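Local coordinates for chorismate synthase (Aquifex aeolicus, PDB 1Q1L), which probably catalyses the last step of the shikimate pathway, the reduced-FMN-dependent anti-1,4-elimination of phosphate from 5-enolpyruvylshikimate-3-phosphate to give chorismate, at residues E38-E43 with V148-K153; L44-R49 with A359-E364; F166-G171 with V230-A235. One frame throughout, in Å; residues are numbered along the deposited sequence.

Interaction 1: residues E38-E43 with V148-K153; sequences EEINHE and VGAVCK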
loop_
_atom_site.group_PDB
_atom_site.type_symbol
_atom_site.label_atom_id
_atom_site.label_comp_id
_atom_site.label_asym_id
_atom_site.label_seq_id
_atom_site.Cartn_x
_atom_site.Cartn_y
_atom_site.Cartn_z
ATOM N N GLU A 38 -16.510 22.455 14.678
ATOM C CA GLU A 38 -17.882 22.185 15.113
ATOM C C GLU A 38 -18.488 20.992 14.379
ATOM O O GLU A 38 -19.175 20.173 14.983
ATOM C CB GLU A 38 -18.763 23.422 14.920
ATOM C CG GLU A 38 -20.266 23.170 15.090
ATOM C CD GLU A 38 -20.603 22.305 16.301
ATOM O OE1 GLU A 38 -20.038 22.544 17.393
ATOM O OE2 GLU A 38 -21.442 21.389 16.165
ATOM N N GLU A 39 -18.238 20.901 13.076
ATOM C CA GLU A 39 -18.749 19.785 12.285
ATOM C C GLU A 39 -18.166 18.483 12.824
ATOM O O GLU A 39 -18.855 17.464 12.912
ATOM C CB GLU A 39 -18.357 19.952 10.819
ATOM C CG GLU A 39 -19.130 21.036 10.094
ATOM C CD GLU A 39 -18.515 21.400 8.758
ATOM O OE1 GLU A 39 -19.283 21.637 7.800
ATOM O OE2 GLU A 39 -17.267 21.464 8.670
ATOM N N ILE A 40 -16.892 18.521 13.192
ATOM C CA ILE A 40 -16.232 17.340 13.721
ATOM C C ILE A 40 -16.764 17.050 15.117
ATOM O O ILE A 40 -17.118 15.912 15.431
ATOM C CB ILE A 40 -14.704 17.534 13.774
ATOM C CG1 ILE A 40 -14.171 17.743 12.350
ATOM C CG2 ILE A 40 -14.048 16.328 14.437
ATOM C CD1 ILE A 40 -12.659 17.916 12.262
ATOM N N ASN A 41 -16.833 18.086 15.947
ATOM C CA ASN A 41 -17.331 17.929 17.305
ATOM C C ASN A 41 -18.757 17.383 17.319
ATOM O O ASN A 41 -19.112 16.575 18.176
ATOM C CB ASN A 41 -17.278 19.267 18.050
ATOM C CG ASN A 41 -15.861 19.797 18.195
ATOM O OD1 ASN A 41 -14.903 19.027 18.267
ATOM N ND2 ASN A 41 -15.726 21.116 18.259
ATOM N N HIS A 42 -19.576 17.812 16.369
ATOM C CA HIS A 42 -20.948 17.323 16.325
ATOM C C HIS A 42 -20.980 15.796 16.259
ATOM O O HIS A 42 -21.780 15.158 16.943
ATOM C CB HIS A 42 -21.699 17.883 15.123
ATOM C CG HIS A 42 -23.145 17.495 15.100
ATOM N ND1 HIS A 42 -23.850 17.301 13.933
ATOM C CD2 HIS A 42 -24.017 17.256 16.109
ATOM C CE1 HIS A 42 -25.092 16.957 14.222
ATOM N NE2 HIS A 42 -25.219 16.922 15.535
ATOM N N GLU A 43 -20.114 15.208 15.435
ATOM C CA GLU A 43 -20.077 13.754 15.314
ATOM C C GLU A 43 -19.529 13.122 16.593
ATOM O O GLU A 43 -20.007 12.076 17.033
ATOM C CB GLU A 43 -19.225 13.326 14.113
ATOM C CG GLU A 43 -19.809 13.696 12.760
ATOM C CD GLU A 43 -21.193 13.112 12.527
ATOM O OE1 GLU A 43 -21.434 11.957 12.937
ATOM O OE2 GLU A 43 -22.040 13.800 11.917
ATOM N N VAL A 148 -12.156 11.397 11.839
ATOM C CA VAL A 148 -11.711 11.271 10.454
ATOM C C VAL A 148 -12.946 11.131 9.571
ATOM O O VAL A 148 -13.029 11.727 8.489
ATOM C CB VAL A 148 -10.797 10.033 10.262
ATOM C CG1 VAL A 148 -10.601 9.742 8.773
ATOM C CG2 VAL A 148 -9.437 10.279 10.928
ATOM N N GLY A 149 -13.909 10.345 10.048
ATOM C CA GLY A 149 -15.138 10.141 9.303
ATOM C C GLY A 149 -15.959 11.408 9.153
ATOM O O GLY A 149 -16.625 11.610 8.133
ATOM N N ALA A 150 -15.920 12.271 10.162
ATOM C CA ALA A 150 -16.667 13.527 10.103
ATOM C C ALA A 150 -16.172 14.360 8.930
ATOM O O ALA A 150 -16.954 15.028 8.250
ATOM C CB ALA A 150 -16.500 14.311 11.417
ATOM N N VAL A 151 -14.865 14.323 8.686
ATOM C CA VAL A 151 -14.296 15.082 7.576
ATOM C C VAL A 151 -14.771 14.476 6.257
ATOM O O VAL A 151 -15.152 15.189 5.328
ATOM C CB VAL A 151 -12.737 15.066 7.626
ATOM C CG1 VAL A 151 -12.162 15.866 6.467
ATOM C CG2 VAL A 151 -12.262 15.654 8.949
ATOM N N CYS A 152 -14.756 13.152 6.182
ATOM C CA CYS A 152 -15.183 12.470 4.970
ATOM C C CYS A 152 -16.658 12.719 4.682
ATOM O O CYS A 152 -17.054 12.847 3.524
ATOM C CB CYS A 152 -14.893 10.977 5.091
ATOM S SG CYS A 152 -13.120 10.652 5.235
ATOM N N LYS A 153 -17.469 12.800 5.732
ATOM C CA LYS A 153 -18.893 13.079 5.548
ATOM C C LYS A 153 -19.061 14.470 4.950
ATOM O O LYS A 153 -19.856 14.666 4.034
ATOM C CB LYS A 153 -19.646 13.031 6.875
ATOM C CG LYS A 153 -19.918 11.648 7.428
ATOM C CD LYS A 153 -20.863 11.751 8.620
ATOM C CE LYS A 153 -21.186 10.393 9.211
ATOM N NZ LYS A 153 -22.108 10.517 10.375
HETATM O O HOH W 1 -20.475 9.521 12.532
#
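Ala-150 lies against Ile-40 and Glu-43 where helix 37-48 passes over helix 142-157, two of the helices held between the sheets of the beta-alpha-beta sandwich. The short segments are 8.6 Å apart at an angle of 121°, and the alanine methyl reaches the neighbouring helix directly: Ala-150 CB meets Glu-43 CG at 3.6 Å and Ile-40 CA at 3.8 Å. On one flank Ile-40 and Val-151 run side by side, CD1 of the isoleucine on CG2 of the valine at 4.0 Å, and Leu-26 of strand 21-27 also touches the valine.

On the other flank the chemistry turns polar. While CG of Glu-43 rests on the alanine methyl, the bend at chi2 (-58°) turns the carboxylate toward Lys-153, which is extended beyond CG and approaches from the opposite direction. The direct salt bridge, Lys-153 NZ to Glu-43 OE1 at 3.0 Å, comes in from above the carboxylate, 58° out of its plane. Farther out, Arg-46 pairs with the same Glu-43 oxygen and Glu-364 of helix 356-379 with Lys-153, so opposite charges alternate here and probably stabilise one another. A water completes the local triangle, donating to Glu-43 OE1 at 2.6 Å and accepting from Lys-153 NZ at 2.9 Å.

Interaction 2: residues L44-R49 with A359-E364; sequences LRRRQR and ASVVGE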
loop_
_atom_site.group_PDB
_atom_site.type_symbol
_atom_site.label_atom_id
_atom_site.label_comp_id
_atom_site.label_asym_id
_atom_site.label_seq_id
_atom_site.Cartn_x
_atom_site.Cartn_y
_atom_site.Cartn_z
ATOM N N LEU A 44 -18.524 13.753 17.192
ATOM C CA LEU A 44 -17.955 13.226 18.424
ATOM C C LEU A 44 -19.021 13.199 19.519
ATOM O O LEU A 44 -19.045 12.291 20.350
ATOM C CB LEU A 44 -16.758 14.075 18.869
ATOM C CG LEU A 44 -15.546 13.998 17.934
ATOM C CD1 LEU A 44 -14.428 14.901 18.448
ATOM C CD2 LEU A 44 -15.070 12.548 17.836
ATOM N N ARG A 45 -19.909 14.189 19.504
ATOM C CA ARG A 45 -20.976 14.266 20.499
ATOM C C ARG A 45 -22.012 13.151 20.325
ATOM O O ARG A 45 -22.526 12.617 21.305
ATOM C CB ARG A 45 -21.664 15.636 20.444
ATOM C CG ARG A 45 -20.813 16.772 21.000
ATOM C CD ARG A 45 -21.663 17.988 21.359
ATOM N NE ARG A 45 -22.317 18.580 20.196
ATOM C CZ ARG A 45 -21.720 19.391 19.325
ATOM N NH1 ARG A 45 -20.445 19.723 19.481
ATOM N NH2 ARG A 45 -22.402 19.864 18.291
ATOM N N ARG A 46 -22.316 12.799 19.079
ATOM C CA ARG A 46 -23.278 11.740 18.814
ATOM C C ARG A 46 -22.748 10.401 19.316
ATOM O O ARG A 46 -23.504 9.598 19.863
ATOM C CB ARG A 46 -23.580 11.649 17.317
ATOM C CG ARG A 46 -24.273 12.879 16.740
ATOM C CD ARG A 46 -24.497 12.724 15.242
ATOM N NE ARG A 46 -25.373 11.593 14.934
ATOM C CZ ARG A 46 -25.110 10.673 14.010
ATOM N NH1 ARG A 46 -23.988 10.743 13.300
ATOM N NH2 ARG A 46 -25.969 9.685 13.790
ATOM N N ARG A 47 -21.450 10.159 19.142
ATOM C CA ARG A 47 -20.858 8.905 19.601
ATOM C C ARG A 47 -20.891 8.827 21.129
ATOM O O ARG A 47 -21.193 7.776 21.699
ATOM C CB ARG A 47 -19.406 8.770 19.131
ATOM C CG ARG A 47 -18.812 7.382 19.386
ATOM C CD ARG A 47 -17.298 7.361 19.215
ATOM N NE ARG A 47 -16.637 8.036 20.324
ATOM C CZ ARG A 47 -16.138 7.423 21.392
ATOM N NH1 ARG A 47 -16.201 6.105 21.506
ATOM N NH2 ARG A 47 -15.592 8.138 22.363
ATOM N N GLN A 48 -20.570 9.936 21.789
ATOM C CA GLN A 48 -20.571 9.969 23.250
ATOM C C GLN A 48 -21.930 9.610 23.836
ATOM O O GLN A 48 -22.012 8.829 24.780
ATOM C CB GLN A 48 -20.158 11.348 23.762
ATOM C CG GLN A 48 -18.689 11.662 23.596
ATOM C CD GLN A 48 -18.290 12.945 24.300
ATOM O OE1 GLN A 48 -18.783 14.028 23.974
ATOM N NE2 GLN A 48 -17.399 12.829 25.275
ATOM N N ARG A 49 -22.992 10.184 23.278
ATOM C CA ARG A 49 -24.346 9.922 23.758
ATOM C C ARG A 49 -24.822 8.526 23.364
ATOM O O ARG A 49 -25.978 8.170 23.596
ATOM C CB ARG A 49 -25.319 10.968 23.201
ATOM C CG ARG A 49 -24.935 12.408 23.515
ATOM C CD ARG A 49 -26.102 13.372 23.302
ATOM N NE ARG A 49 -25.853 14.352 22.245
ATOM C CZ ARG A 49 -25.865 14.075 20.943
ATOM N NH1 ARG A 49 -26.117 12.840 20.526
ATOM N NH2 ARG A 49 -25.631 15.034 20.056
ATOM N N ALA A 359 -21.997 2.458 18.551
ATOM C CA ALA A 359 -21.475 1.653 17.454
ATOM C C ALA A 359 -22.026 2.136 16.127
ATOM O O ALA A 359 -21.274 2.344 15.174
ATOM C CB ALA A 359 -21.820 0.182 17.661
ATOM N N SER A 360 -23.339 2.327 16.068
ATOM C CA SER A 360 -23.973 2.780 14.840
ATOM C C SER A 360 -23.367 4.093 14.348
ATOM O O SER A 360 -23.236 4.302 13.146
ATOM C CB SER A 360 -25.484 2.941 15.040
ATOM O OG SER A 360 -25.774 3.995 15.939
ATOM N N VAL A 361 -22.994 4.977 15.266
ATOM C CA VAL A 361 -22.405 6.251 14.861
ATOM C C VAL A 361 -21.007 6.030 14.274
ATOM O O VAL A 361 -20.591 6.735 13.355
ATOM C CB VAL A 361 -22.313 7.239 16.046
ATOM C CG1 VAL A 361 -21.554 8.495 15.615
ATOM C CG2 VAL A 361 -23.720 7.607 16.527
ATOM N N VAL A 362 -20.282 5.056 14.815
ATOM C CA VAL A 362 -18.951 4.735 14.314
ATOM C C VAL A 362 -19.142 4.069 12.950
ATOM O O VAL A 362 -18.320 4.218 12.041
ATOM C CB VAL A 362 -18.219 3.764 15.266
ATOM C CG1 VAL A 362 -16.864 3.370 14.680
ATOM C CG2 VAL A 362 -18.039 4.421 16.638
ATOM N N GLY A 363 -20.250 3.341 12.809
ATOM C CA GLY A 363 -20.529 2.674 11.547
ATOM C C GLY A 363 -20.699 3.686 10.432
ATOM O O GLY A 363 -20.277 3.450 9.296
ATOM N N GLU A 364 -21.320 4.817 10.752
ATOM C CA GLU A 364 -21.538 5.870 9.774
ATOM C C GLU A 364 -20.183 6.434 9.358
ATOM O O GLU A 364 -19.937 6.696 8.186
ATOM C CB GLU A 364 -22.379 6.994 10.375
ATOM C CG GLU A 364 -23.814 6.640 10.701
ATOM C CD GLU A 364 -24.529 7.778 11.417
ATOM O OE1 GLU A 364 -24.042 8.931 11.331
ATOM O OE2 GLU A 364 -25.575 7.519 12.056
#
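Arg-46 and Glu-364 meet end-on, guanidinium to carboxylate, and this twofold grip is the tight part of the contact between helix 37-48 and helix 356-379. NH1 of Arg-46 binds OE1 of Glu-364 at 2.7 Å and NH2 binds OE2 at 2.8 Å, the second bond almost straight at 169°. Both oxygens are taken on their syn side and lie close to the guanidinium plane, although the two flat groups are twisted 24° apart. A bend at chi3 turns the arginine's end across the extended glutamate. Val-361 packs between the helices and lies over one face of the guanidinium, its CG2 offset toward the rim; its CG1 is 4.0 Å from Arg-46 NH1 and its CG2 3.9 Å from Arg-46 O.

The other flank is looser and purely apolar in its touching atoms. Arg-47 has CG anti to its backbone nitrogen (chi1 -171°), which lays its aliphatic chain alongside Val-362, CD to CG2 at 4.0 Å; its charged end then leads away from helix 356-379. Arg-47 is a predicted NADP(+)-binding residue, and its side chain lies about 8 Å from that of Gln-264, a predicted FMN-binding residue.

All five touching residues are buried, and the ion pair has further partners within the protein. Ser-165 hydrogen-bonds Glu-364 OE2, Lys-153 pairs with OE1, and Glu-198 takes Arg-46 NH2. Such a shared network would probably keep both Arg-46 and Glu-364 charged, and the two-point grip fixes the rotation of each group.

Interaction 3: residues F166-G171 with V230-A235; sequences FVVSIG and VFEVFA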
loop_
_atom_site.group_PDB
_atom_site.type_symbol
_atom_site.label_atom_id
_atom_site.label_comp_id
_atom_site.label_asym_id
_atom_site.label_seq_id
_atom_site.Cartn_x
_atom_site.Cartn_y
_atom_site.Cartn_z
ATOM N N PHE A 166 -29.353 3.750 12.146
ATOM C CA PHE A 166 -30.323 3.602 13.225
ATOM C C PHE A 166 -30.267 2.183 13.750
ATOM O O PHE A 166 -29.947 1.254 13.010
ATOM C CB PHE A 166 -31.736 3.944 12.726
ATOM C CG PHE A 166 -32.097 3.289 11.428
ATOM C CD1 PHE A 166 -32.494 1.958 11.389
ATOM C CD2 PHE A 166 -32.002 3.996 10.235
ATOM C CE1 PHE A 166 -32.787 1.340 10.174
ATOM C CE2 PHE A 166 -32.290 3.387 9.017
ATOM C CZ PHE A 166 -32.682 2.060 8.989
ATOM N N VAL A 167 -30.567 2.020 15.034
ATOM C CA VAL A 167 -30.546 0.708 15.667
ATOM C C VAL A 167 -31.818 -0.066 15.328
ATOM O O VAL A 167 -32.906 0.503 15.298
ATOM C CB VAL A 167 -30.425 0.852 17.199
ATOM C CG1 VAL A 167 -30.433 -0.517 17.858
ATOM C CG2 VAL A 167 -29.149 1.604 17.544
ATOM N N VAL A 168 -31.679 -1.364 15.071
ATOM C CA VAL A 168 -32.833 -2.189 14.733
ATOM C C VAL A 168 -33.106 -3.275 15.772
ATOM O O VAL A 168 -34.152 -3.929 15.737
ATOM C CB VAL A 168 -32.663 -2.850 13.352
ATOM C CG1 VAL A 168 -32.507 -1.780 12.286
ATOM C CG2 VAL A 168 -31.466 -3.774 13.360
ATOM N N SER A 169 -32.167 -3.464 16.694
ATOM C CA SER A 169 -32.330 -4.465 17.741
ATOM C C SER A 169 -31.292 -4.305 18.842
ATOM O O SER A 169 -30.137 -3.969 18.580
ATOM C CB SER A 169 -32.230 -5.877 17.153
ATOM O OG SER A 169 -30.911 -6.158 16.713
ATOM N N ILE A 170 -31.728 -4.528 20.077
ATOM C CA ILE A 170 -30.866 -4.459 21.256
ATOM C C ILE A 170 -31.243 -5.685 22.064
ATOM O O ILE A 170 -32.383 -5.805 22.515
ATOM C CB ILE A 170 -31.140 -3.211 22.119
ATOM C CG1 ILE A 170 -30.780 -1.945 21.346
ATOM C CG2 ILE A 170 -30.323 -3.279 23.404
ATOM C CD1 ILE A 170 -30.991 -0.671 22.144
ATOM N N GLY A 171 -30.298 -6.597 22.242
ATOM C CA GLY A 171 -30.598 -7.806 22.982
ATOM C C GLY A 171 -31.600 -8.604 22.174
ATOM O O GLY A 171 -31.513 -8.640 20.946
ATOM N N VAL A 230 -27.923 -4.730 16.830
ATOM C CA VAL A 230 -27.763 -4.679 15.390
ATOM C C VAL A 230 -28.228 -3.331 14.883
ATOM O O VAL A 230 -29.245 -2.800 15.341
ATOM C CB VAL A 230 -28.596 -5.779 14.702
ATOM C CG1 VAL A 230 -28.497 -5.636 13.196
ATOM C CG2 VAL A 230 -28.115 -7.154 15.145
ATOM N N PHE A 231 -27.474 -2.755 13.956
ATOM C CA PHE A 231 -27.874 -1.486 13.372
ATOM C C PHE A 231 -27.672 -1.518 11.869
ATOM O O PHE A 231 -26.972 -2.382 11.342
ATOM C CB PHE A 231 -27.105 -0.311 13.980
ATOM C CG PHE A 231 -25.620 -0.424 13.848
ATOM C CD1 PHE A 231 -24.872 -1.083 14.817
ATOM C CD2 PHE A 231 -24.960 0.139 12.761
ATOM C CE1 PHE A 231 -23.483 -1.176 14.705
ATOM C CE2 PHE A 231 -23.570 0.048 12.644
ATOM C CZ PHE A 231 -22.835 -0.608 13.616
ATOM N N GLU A 232 -28.315 -0.589 11.175
ATOM C CA GLU A 232 -28.188 -0.513 9.735
ATOM C C GLU A 232 -27.622 0.857 9.400
ATOM O O GLU A 232 -28.026 1.870 9.977
ATOM C CB GLU A 232 -29.554 -0.735 9.064
ATOM C CG GLU A 232 -30.247 -2.012 9.559
ATOM C CD GLU A 232 -31.564 -2.323 8.864
ATOM O OE1 GLU A 232 -32.295 -1.378 8.500
ATOM O OE2 GLU A 232 -31.873 -3.525 8.703
ATOM N N VAL A 233 -26.656 0.875 8.494
ATOM C CA VAL A 233 -26.028 2.118 8.075
ATOM C C VAL A 233 -26.322 2.258 6.601
ATOM O O VAL A 233 -26.267 1.278 5.864
ATOM C CB VAL A 233 -24.489 2.068 8.256
ATOM C CG1 VAL A 233 -23.889 3.450 8.007
ATOM C CG2 VAL A 233 -24.151 1.577 9.635
ATOM N N PHE A 234 -26.636 3.468 6.162
ATOM C CA PHE A 234 -26.935 3.675 4.758
ATOM C C PHE A 234 -26.268 4.933 4.238
ATOM O O PHE A 234 -25.863 5.809 5.011
ATOM C CB PHE A 234 -28.451 3.787 4.555
ATOM C CG PHE A 234 -29.052 5.018 5.176
ATOM C CD1 PHE A 234 -29.048 6.227 4.495
ATOM C CD2 PHE A 234 -29.579 4.978 6.462
ATOM C CE1 PHE A 234 -29.557 7.383 5.089
ATOM C CE2 PHE A 234 -30.085 6.120 7.058
ATOM C CZ PHE A 234 -30.076 7.328 6.370
ATOM N N ALA A 235 -26.154 5.006 2.918
ATOM C CA ALA A 235 -25.592 6.160 2.235
ATOM C C ALA A 235 -26.516 6.396 1.052
ATOM O O ALA A 235 -26.817 5.463 0.302
ATOM C CB ALA A 235 -24.174 5.868 1.754
#
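Backbone hydrogen bonds join Phe-166 to Glu-232 and Val-168 and Ser-169 to Val-230, pairing two antiparallel strands. At the Phe-166 end the ladder is regular: Glu-232 N reaches Phe-166 O at 3.1 Å, and Phe-166 N returns a bond to Glu-232 O. Val-167 and Phe-231 form the next, non-hydrogen-bonded pair. Then the register slips by one residue, and Val-230 O accepts from two successive amides, a short bond from Val-168 N (2.8 Å) and a longer, more bent one from Ser-169 N (3.3 Å, 138°). Val-230 N closes the ring on Ser-169 O.

Apolar contacts lie beside the bulge and at the far end. Val-168 is turned so that CG2 sits between its backbone nitrogen and carbonyl carbon (CG1 at chi1 -60°), bringing that methyl to 3.5 Å from Val-230 CG1, while CG1 touches Glu-232 CG. Farther along, the Phe-166 and Phe-234 rings approach at CE2 to CE2, 4.0 Å.

Polar and aromatic groups meet at Glu-232. Its OE1 lies near the plane of the Phe-166 ring, at the edge, 3.2 Å from CE1, where the ring's slightly positive hydrogens should suit a carboxylate. Tyr-183 hydrogen-bonds the same oxygen, and Arg-320 and Lys-181 pair with OE2, which probably offsets the charge of this buried acid.

Phe-231 lies on the opposite face from Phe-166 and Glu-232, with its ring on Ala-359 and Ser-360 of helix 356-379. Two residues opposite one, Val-168 and Ser-169 facing Val-230, make a classic beta bulge, here set within an antiparallel sheet of the chorismate synthase sandwich.

Interactions 1 and 2 use successive parts of one helix, 37-48, against different partners: helix 142-157 through an alanine contact with a water-bridged, single-bond ion pair, helix 356-379 through a valine contact with a two-point ion pair. Their charges join, since Lys-153 NZ of interaction 1 reaches Glu-364 OE1 of interaction 2 at 2.7 Å. Interaction 1 is partly buried; interactions 2 and 3 are buried. Interaction 3 differs in kind, a backbone ladder within a sheet, yet it backs onto interaction 2, with Phe-231 CD2 3.5 Å from Ser-360 CA. Interactions 1 and 3, about 20 Å apart between centres, do not touch, and helix 356-379 in interaction 2 bridges helix layer and sheet.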